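PDB 2WLR: putative thiosulfate sulfurtransferase YNJE from Escherichia coli, which catalyses transfer of the outer sulfur of thiosulfate to cyanide, giving thiocyanate and sulfite, through a cysteine persulfide intermediate. Local coordinates for residues L49-S54 / D89-R94; A66-H71 / A98-I103. All blocks are in the same frame, centred on the assembly; numbering follows the deposited sequence.

Contact 1: residues L49-S54 / D89-R94; sequences LNLSAS and DAVKTR
Ala90 of helix 85-97 meets Ala53 methyl to methyl, the two CB atoms 4.2 Å apart, where the chain has just left strand 49-50 and turned past the helix.

Val91 has the largest share of the contact, using both of its methyls. CG1 stands anti to the backbone N (chi1 171°) and touches Leu51 CD2 at 3.9 Å, the two side chains crossing at a slant. CG2, beside the backbone N, instead lies against Leu51 O and Ala53: it is 3.6 Å from Leu51 O and 3.9 Å from Ala53 CA. One valine thus packs against a leucine branch and the bend that follows it.

The next two residues both turn back to Asp89. Lys92 NZ gives a weak hydrogen bond, part of a salt bridge, to Asp89 OD1 at 3.3 Å, and also reaches the carbonyl of Ala4. Thr93 uses its backbone N and its hydroxyl on the carbonyl O of Asp89, approaching from opposite faces of the carbonyl plane; the OG1 bond is 3.0 Å to Asp89 O, with the donor tilted 29° from that plane. Further along, Arg94 reaches past the contact to the carbonyls of Leu56 and Met59, tying helix 85-97 to the chain that leads into helix 61-70.

Within this rhodanese-like alpha/beta domain, strand 49-50 is an outermost strand of a parallel sheet, bonded through Leu49 and Leu51 to strand 21-24 at Ala22 and Asp24, while Leu51 packs against Leu64 and Trp67 of helix 61-70 and Leu95 of helix 85-97.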
ATOM      1  N   LEU A  49      -2.885 -18.026   1.096  1.00  8.34           N
ATOM      2  CA  LEU A  49      -3.738 -16.888   1.417  1.00  8.39           C
ATOM      3  C   LEU A  49      -3.295 -16.332   2.774  1.00  8.74           C
ATOM      4  O   LEU A  49      -2.703 -17.057   3.584  1.00  9.87           O
ATOM      5  CB  LEU A  49      -5.233 -17.307   1.465  1.00  9.09           C
ATOM      6  CG  LEU A  49      -5.734 -18.042   0.214  1.00 10.36           C
ATOM      7  CD1 LEU A  49      -7.203 -18.403   0.383  1.00 12.86           C
ATOM      8  CD2 LEU A  49      -5.491 -17.228  -1.067  1.00 13.06           C
ATOM      9  N   ASN A  50      -3.625 -15.076   3.041  1.00  7.58           N
ATOM     10  CA  ASN A  50      -3.374 -14.456   4.344  1.00  6.78           C
ATOM     11  C   ASN A  50      -4.734 -14.179   4.973  1.00  6.39           C
ATOM     12  O   ASN A  50      -5.547 -13.377   4.448  1.00  7.03           O
ATOM     13  CB  ASN A  50      -2.614 -13.156   4.168  1.00  5.64           C
ATOM     14  CG  ASN A  50      -2.048 -12.569   5.491  1.00  5.69           C
ATOM     15  OD1 ASN A  50      -1.860 -13.299   6.521  1.00  9.19           O
ATOM     16  ND2 ASN A  50      -1.778 -11.311   5.460  1.00  4.44           N
ATOM     17  N   LEU A  51      -4.945 -14.783   6.123  1.00  7.71           N
ATOM     18  CA  LEU A  51      -6.131 -14.498   6.926  1.00  8.01           C
ATOM     19  C   LEU A  51      -5.643 -14.354   8.343  1.00  8.32           C
ATOM     20  O   LEU A  51      -5.558 -15.337   9.089  1.00  8.68           O
ATOM     21  CB  LEU A  51      -7.187 -15.598   6.805  1.00  8.41           C
ATOM     22  CG  LEU A  51      -8.535 -15.324   7.481  1.00  9.58           C
ATOM     23  CD1 LEU A  51      -9.207 -14.046   6.981  1.00 11.67           C
ATOM     24  CD2 LEU A  51      -9.495 -16.514   7.315  1.00 11.33           C
ATOM     25  N   SER A  52      -5.249 -13.149   8.695  1.00  8.59           N
ATOM     26  CA  SER A  52      -4.661 -12.902  10.005  1.00  8.02           C
ATOM     27  C   SER A  52      -5.689 -13.074  11.104  1.00  8.25           C
ATOM     28  O   SER A  52      -6.766 -12.455  11.038  1.00  8.71           O
ATOM     29  CB  SER A  52      -4.062 -11.531  10.053  1.00  8.71           C
ATOM     30  OG  SER A  52      -3.413 -11.334  11.275  1.00 10.21           O
ATOM     31  N   ALA A  53      -5.358 -13.826  12.144  1.00  7.58           N
ATOM     32  CA  ALA A  53      -6.288 -13.983  13.275  1.00  8.76           C
ATOM     33  C   ALA A  53      -6.631 -12.632  13.878  1.00  9.04           C
ATOM     34  O   ALA A  53      -7.719 -12.454  14.364  1.00 11.27           O
ATOM     35  CB  ALA A  53      -5.728 -14.901  14.356  1.00  8.99           C
ATOM     36  N   SER A  54      -5.698 -11.680  13.841  1.00  9.69           N
ATOM     37  CA  SER A  54      -5.923 -10.325  14.356  1.00 10.97           C
ATOM     38  C   SER A  54      -6.978  -9.534  13.598  1.00 10.59           C
ATOM     39  O   SER A  54      -7.433  -8.510  14.099  1.00 14.40           O
ATOM     40  CB  SER A  54      -4.615  -9.539  14.357  1.00 11.20           C
ATOM     41  OG  SER A  54      -4.133  -9.329  13.046  1.00 13.29           O
ATOM     42  N   ASP A  89      -5.934 -21.708  15.803  1.00 11.72           N
ATOM     43  CA  ASP A  89      -7.195 -22.149  16.415  1.00 12.27           C
ATOM     44  C   ASP A  89      -8.323 -21.144  16.164  1.00 12.41           C
ATOM     45  O   ASP A  89      -9.464 -21.527  15.866  1.00 12.08           O
ATOM     46  CB  ASP A  89      -6.995 -22.338  17.925  1.00 12.92           C
ATOM     47  CG  ASP A  89      -8.240 -22.859  18.616  1.00 17.21           C
ATOM     48  OD1 ASP A  89      -8.526 -24.059  18.465  1.00 22.31           O
ATOM     49  OD2 ASP A  89      -8.914 -22.053  19.281  1.00 22.45           O
ATOM     50  N   ALA A  90      -8.022 -19.861  16.298  1.00 11.41           N
ATOM     51  CA  ALA A  90      -9.017 -18.799  16.109  1.00 11.73           C
ATOM     52  C   ALA A  90      -9.558 -18.811  14.685  1.00 11.36           C
ATOM     53  O   ALA A  90     -10.767 -18.730  14.428  1.00 11.37           O
ATOM     54  CB  ALA A  90      -8.404 -17.444  16.410  1.00 12.79           C
ATOM     55  N   VAL A  91      -8.650 -18.877  13.721  1.00 10.49           N
ATOM     56  CA  VAL A  91      -9.032 -18.945  12.313  1.00 10.29           C
ATOM     57  C   VAL A  91      -9.802 -20.239  12.008  1.00 10.76           C
ATOM     58  O   VAL A  91     -10.810 -20.206  11.312  1.00 10.55           O
ATOM     59  CB  VAL A  91      -7.788 -18.769  11.390  1.00  9.64           C
ATOM     60  CG1 VAL A  91      -8.135 -19.057   9.945  1.00  9.92           C
ATOM     61  CG2 VAL A  91      -7.226 -17.360  11.582  1.00 10.38           C
ATOM     62  N   LYS A  92      -9.325 -21.369  12.538  1.00 11.59           N
ATOM     63  CA  LYS A  92     -10.011 -22.655  12.335  1.00 11.74           C
ATOM     64  C   LYS A  92     -11.483 -22.521  12.744  1.00 11.95           C
ATOM     65  O   LYS A  92     -12.377 -22.934  12.019  1.00 13.14           O
ATOM     66  CB  LYS A  92      -9.351 -23.763  13.141  1.00 13.23           C
ATOM     67  CG  LYS A  92     -10.100 -25.092  13.108  1.00 14.57           C
ATOM     68  CD  LYS A  92      -9.853 -25.935  14.359  1.00 18.15           C
ATOM     69  CE  LYS A  92     -10.617 -25.363  15.566  1.00 21.06           C
ATOM     70  NZ  LYS A  92     -10.449 -26.187  16.798  1.00 23.70           N
ATOM     71  N   THR A  93     -11.714 -21.888  13.876  1.00 12.94           N
ATOM     72  CA  THR A  93     -13.059 -21.826  14.448  1.00 13.81           C
ATOM     73  C   THR A  93     -13.971 -20.983  13.567  1.00 13.82           C
ATOM     74  O   THR A  93     -15.092 -21.403  13.254  1.00 14.04           O
ATOM     75  CB  THR A  93     -12.979 -21.318  15.880  1.00 14.70           C
ATOM     76  OG1 THR A  93     -12.220 -22.258  16.652  1.00 17.76           O
ATOM     77  CG2 THR A  93     -14.363 -21.172  16.507  1.00 17.19           C
ATOM     78  N   ARG A  94     -13.501 -19.825  13.107  1.00 12.19           N
ATOM     79  CA  ARG A  94     -14.264 -18.991  12.193  1.00 12.16           C
ATOM     80  C   ARG A  94     -14.515 -19.688  10.855  1.00 11.30           C
ATOM     81  O   ARG A  94     -15.612 -19.586  10.287  1.00 12.87           O
ATOM     82  CB  ARG A  94     -13.626 -17.606  11.975  1.00 11.66           C
ATOM     83  CG  ARG A  94     -13.837 -16.615  13.130  1.00 13.73           C
ATOM     84  CD  ARG A  94     -15.281 -16.152  13.302  1.00 12.40           C
ATOM     85  NE  ARG A  94     -15.778 -15.413  12.164  1.00 11.95           N
ATOM     86  CZ  ARG A  94     -15.596 -14.120  11.924  1.00  9.98           C
ATOM     87  NH1 ARG A  94     -14.869 -13.360  12.727  1.00 11.85           N
ATOM     88  NH2 ARG A  94     -16.149 -13.591  10.844  1.00 12.52           N
TER

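Contact 2: residues A66-H71 / A98-I103; sequences AWIKQH and AGLTHI
Ile68 of helix 61-70 reaches across to Ala98 and Leu100, which flank Gly99, the positive-phi residue of the Schellman motif that ends helix 85-97 in this rhodanese-like domain. Gly99 is the first residue to leave the helix; its phi of 110° lets the chain reverse there and run on toward strand 103-105. That turn brings the residues before and after the glycine around to the same isoleucine.

The tight part is small and wholly apolar. Ile68 CG1 lies anti to its carbonyl carbon, and the chain then extends (chi2 168°), carrying the terminal methyl away from its own helix. CD1 does all the touching. It comes to 3.5 Å from Ala98 CB, closer than carbons usually pack, and meets Leu100 CD1 at the same distance of 3.5 Å, while the Ile68 and Leu100 side chains run past each other in opposite directions. Leu95 and Leu73 also touch Ile68, and Leu100 touches Val79 of strand 79-82.

Elsewhere the two segments stand well apart, their nearest CA atoms, those of Ile68 and Ala98, being 8.6 Å from each other. Lys69 and Gln70 lie on the exposed side of the helix, as Gly99 and Thr101 do on the turn. Trp67, by contrast, packs on Leu49 of edge strand 49-50. Thr101 serves the loop before strand 79-82 instead of the helix: its OG1 is hydrogen-bonded to Asp76 OD1, with a weaker bond to Thr75 O.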
ATOM      1  N   ALA A  66     -17.540 -13.285   1.965  1.00 11.28           N
ATOM      2  CA  ALA A  66     -17.025 -12.598   0.788  1.00 11.20           C
ATOM      3  C   ALA A  66     -15.558 -12.960   0.516  1.00 12.68           C
ATOM      4  O   ALA A  66     -15.149 -13.218  -0.616  1.00 13.20           O
ATOM      5  CB  ALA A  66     -17.214 -11.115   0.933  1.00 12.54           C
ATOM      6  N   TRP A  67     -14.764 -13.001   1.575  1.00 11.70           N
ATOM      7  CA  TRP A  67     -13.351 -13.312   1.436  1.00 10.72           C
ATOM      8  C   TRP A  67     -13.168 -14.742   0.959  1.00 11.71           C
ATOM      9  O   TRP A  67     -12.365 -15.040   0.066  1.00 10.82           O
ATOM     10  CB  TRP A  67     -12.674 -13.094   2.798  1.00  9.76           C
ATOM     11  CG  TRP A  67     -11.191 -13.289   2.804  1.00  8.43           C
ATOM     12  CD1 TRP A  67     -10.248 -12.305   2.669  1.00 10.72           C
ATOM     13  CD2 TRP A  67     -10.498 -14.502   3.015  1.00  8.56           C
ATOM     14  NE1 TRP A  67      -9.000 -12.868   2.728  1.00  9.34           N
ATOM     15  CE2 TRP A  67      -9.113 -14.203   2.961  1.00  8.98           C
ATOM     16  CE3 TRP A  67     -10.885 -15.830   3.222  1.00  9.52           C
ATOM     17  CZ2 TRP A  67      -8.128 -15.183   3.073  1.00 10.46           C
ATOM     18  CZ3 TRP A  67      -9.909 -16.806   3.363  1.00 11.42           C
ATOM     19  CH2 TRP A  67      -8.524 -16.466   3.289  1.00 10.43           C
ATOM     20  N   ILE A  68     -13.920 -15.664   1.530  1.00 11.39           N
ATOM     21  CA  ILE A  68     -13.866 -17.059   1.109  1.00 12.48           C
ATOM     22  C   ILE A  68     -14.209 -17.174  -0.385  1.00 13.72           C
ATOM     23  O   ILE A  68     -13.467 -17.817  -1.133  1.00 15.66           O
ATOM     24  CB  ILE A  68     -14.790 -17.929   1.988  1.00 12.77           C
ATOM     25  CG1 ILE A  68     -14.217 -18.034   3.427  1.00 13.12           C
ATOM     26  CG2 ILE A  68     -14.986 -19.328   1.373  1.00 14.18           C
ATOM     27  CD1 ILE A  68     -15.188 -18.630   4.445  1.00 12.95           C
ATOM     28  N   LYS A  69     -15.275 -16.490  -0.811  1.00 15.09           N
ATOM     29  CA  LYS A  69     -15.700 -16.503  -2.225  1.00 16.90           C
ATOM     30  C   LYS A  69     -14.686 -15.865  -3.167  1.00 17.44           C
ATOM     31  O   LYS A  69     -14.449 -16.366  -4.289  1.00 17.59           O
ATOM     32  CB  LYS A  69     -17.009 -15.731  -2.351  1.00 18.07           C
ATOM     33  CG  LYS A  69     -18.203 -16.543  -2.022  1.00 22.05           C
ATOM     34  CD  LYS A  69     -18.995 -16.852  -3.268  1.00 27.43           C
ATOM     35  CE  LYS A  69     -19.791 -15.635  -3.695  1.00 29.11           C
ATOM     36  NZ  LYS A  69     -20.219 -15.693  -5.117  1.00 33.75           N
ATOM     37  N   GLN A  70     -14.149 -14.736  -2.751  1.00 16.74           N
ATOM     38  CA  GLN A  70     -13.188 -13.964  -3.562  1.00 17.47           C
ATOM     39  C   GLN A  70     -11.908 -14.772  -3.810  1.00 17.68           C
ATOM     40  O   GLN A  70     -11.224 -14.534  -4.804  1.00 18.10           O
ATOM     41  CB  GLN A  70     -12.842 -12.636  -2.892  1.00 18.11           C
ATOM     42  CG  GLN A  70     -13.889 -11.547  -3.043  1.00 20.59           C
ATOM     43  CD  GLN A  70     -13.843 -10.499  -1.964  1.00 23.38           C
ATOM     44  OE1 GLN A  70     -12.837 -10.354  -1.247  1.00 26.22           O
ATOM     45  NE2 GLN A  70     -14.940  -9.738  -1.840  1.00 26.31           N
ATOM     46  N   HIS A  71     -11.589 -15.703  -2.908  1.00 16.38           N
ATOM     47  CA  HIS A  71     -10.371 -16.514  -3.009  1.00 16.64           C
ATOM     48  C   HIS A  71     -10.624 -17.937  -3.495  1.00 18.21           C
ATOM     49  O   HIS A  71      -9.748 -18.777  -3.411  1.00 16.54           O
ATOM     50  CB  HIS A  71      -9.636 -16.523  -1.667  1.00 15.85           C
ATOM     51  CG  HIS A  71      -9.202 -15.164  -1.223  1.00 15.13           C
ATOM     52  ND1 HIS A  71      -7.997 -14.602  -1.584  1.00 16.52           N
ATOM     53  CD2 HIS A  71      -9.840 -14.231  -0.487  1.00 10.88           C
ATOM     54  CE1 HIS A  71      -7.916 -13.390  -1.063  1.00 11.55           C
ATOM     55  NE2 HIS A  71      -9.025 -13.136  -0.406  1.00 16.54           N
ATOM     56  N   ALA A  98     -18.007 -20.799   9.109  1.00 16.01           N
ATOM     57  CA  ALA A  98     -18.276 -20.343   7.741  1.00 16.52           C
ATOM     58  C   ALA A  98     -18.632 -21.476   6.776  1.00 16.99           C
ATOM     59  O   ALA A  98     -19.013 -21.218   5.658  1.00 18.50           O
ATOM     60  CB  ALA A  98     -17.062 -19.553   7.195  1.00 16.48           C
ATOM     61  N   GLY A  99     -18.455 -22.727   7.184  1.00 17.83           N
ATOM     62  CA  GLY A  99     -18.854 -23.851   6.356  1.00 18.63           C
ATOM     63  C   GLY A  99     -17.753 -24.706   5.747  1.00 19.17           C
ATOM     64  O   GLY A  99     -18.052 -25.693   5.065  1.00 20.63           O
ATOM     65  N   LEU A 100     -16.484 -24.361   5.959  1.00 18.75           N
ATOM     66  CA  LEU A 100     -15.406 -25.136   5.335  1.00 18.34           C
ATOM     67  C   LEU A 100     -15.292 -26.448   6.062  1.00 18.48           C
ATOM     68  O   LEU A 100     -15.260 -26.451   7.293  1.00 17.65           O
ATOM     69  CB  LEU A 100     -14.070 -24.397   5.387  1.00 18.85           C
ATOM     70  CG  LEU A 100     -13.983 -23.237   4.417  1.00 19.42           C
ATOM     71  CD1 LEU A 100     -14.838 -22.125   4.902  1.00 24.34           C
ATOM     72  CD2 LEU A 100     -12.530 -22.746   4.213  1.00 20.52           C
ATOM     73  N   THR A 101     -15.224 -27.552   5.311  1.00 18.70           N
ATOM     74  CA  THR A 101     -15.322 -28.898   5.913  1.00 19.01           C
ATOM     75  C   THR A 101     -14.014 -29.675   6.042  1.00 18.91           C
ATOM     76  O   THR A 101     -13.991 -30.745   6.645  1.00 19.26           O
ATOM     77  CB  THR A 101     -16.345 -29.767   5.138  1.00 18.83           C
ATOM     78  OG1 THR A 101     -15.874 -29.988   3.820  1.00 20.82           O
ATOM     79  CG2 THR A 101     -17.704 -29.060   5.055  1.00 19.66           C
ATOM     80  N   HIS A 102     -12.915 -29.142   5.516  1.00 18.07           N
ATOM     81  CA  HIS A 102     -11.661 -29.885   5.528  1.00 18.46           C
ATOM     82  C   HIS A 102     -10.520 -28.948   5.917  1.00 17.28           C
ATOM     83  O   HIS A 102      -9.851 -28.427   5.032  1.00 18.59           O
ATOM     84  CB  HIS A 102     -11.411 -30.469   4.138  1.00 19.15           C
ATOM     85  CG  HIS A 102     -10.314 -31.482   4.100  1.00 22.56           C
ATOM     86  ND1 HIS A 102      -9.254 -31.465   4.983  1.00 26.01           N
ATOM     87  CD2 HIS A 102     -10.089 -32.518   3.258  1.00 24.62           C
ATOM     88  CE1 HIS A 102      -8.438 -32.468   4.707  1.00 25.29           C
ATOM     89  NE2 HIS A 102      -8.920 -33.122   3.667  1.00 26.70           N
ATOM     90  N   ILE A 103     -10.341 -28.744   7.220  1.00 16.05           N
ATOM     91  CA  ILE A 103      -9.383 -27.773   7.771  1.00 16.52           C
ATOM     92  C   ILE A 103      -8.330 -28.508   8.565  1.00 16.87           C
ATOM     93  O   ILE A 103      -8.624 -29.145   9.574  1.00 17.76           O
ATOM     94  CB  ILE A 103     -10.074 -26.751   8.686  1.00 16.25           C
ATOM     95  CG1 ILE A 103     -11.202 -26.034   7.944  1.00 17.66           C
ATOM     96  CG2 ILE A 103      -9.062 -25.689   9.228  1.00 14.89           C
ATOM     97  CD1 ILE A 103     -12.034 -25.152   8.830  1.00 19.46           C
TER

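In the fold
Contacts 1 and 2 lie about 11 Å apart, centre to centre, in the N-terminal rhodanese-like domain, away from the catalytic cysteine, Cys365. Their segments alternate along the chain: 49-54, 66-71, 89-94, then 98-103. Strand 49-50 leads to helix 61-70, which contributes to contact 2; helix 85-97 contributes to contact 1 and runs into the turn used by contact 2. Contact 1 uses the middle of helix 85-97, and contact 2 the turn just after its C-terminal end. Asn50 O packs on Trp67 CZ2 and Leu49 CD2 on His71 ND1, so the two contacts adjoin through the packing of strand 49-50 on helix 61-70 and the residue after it.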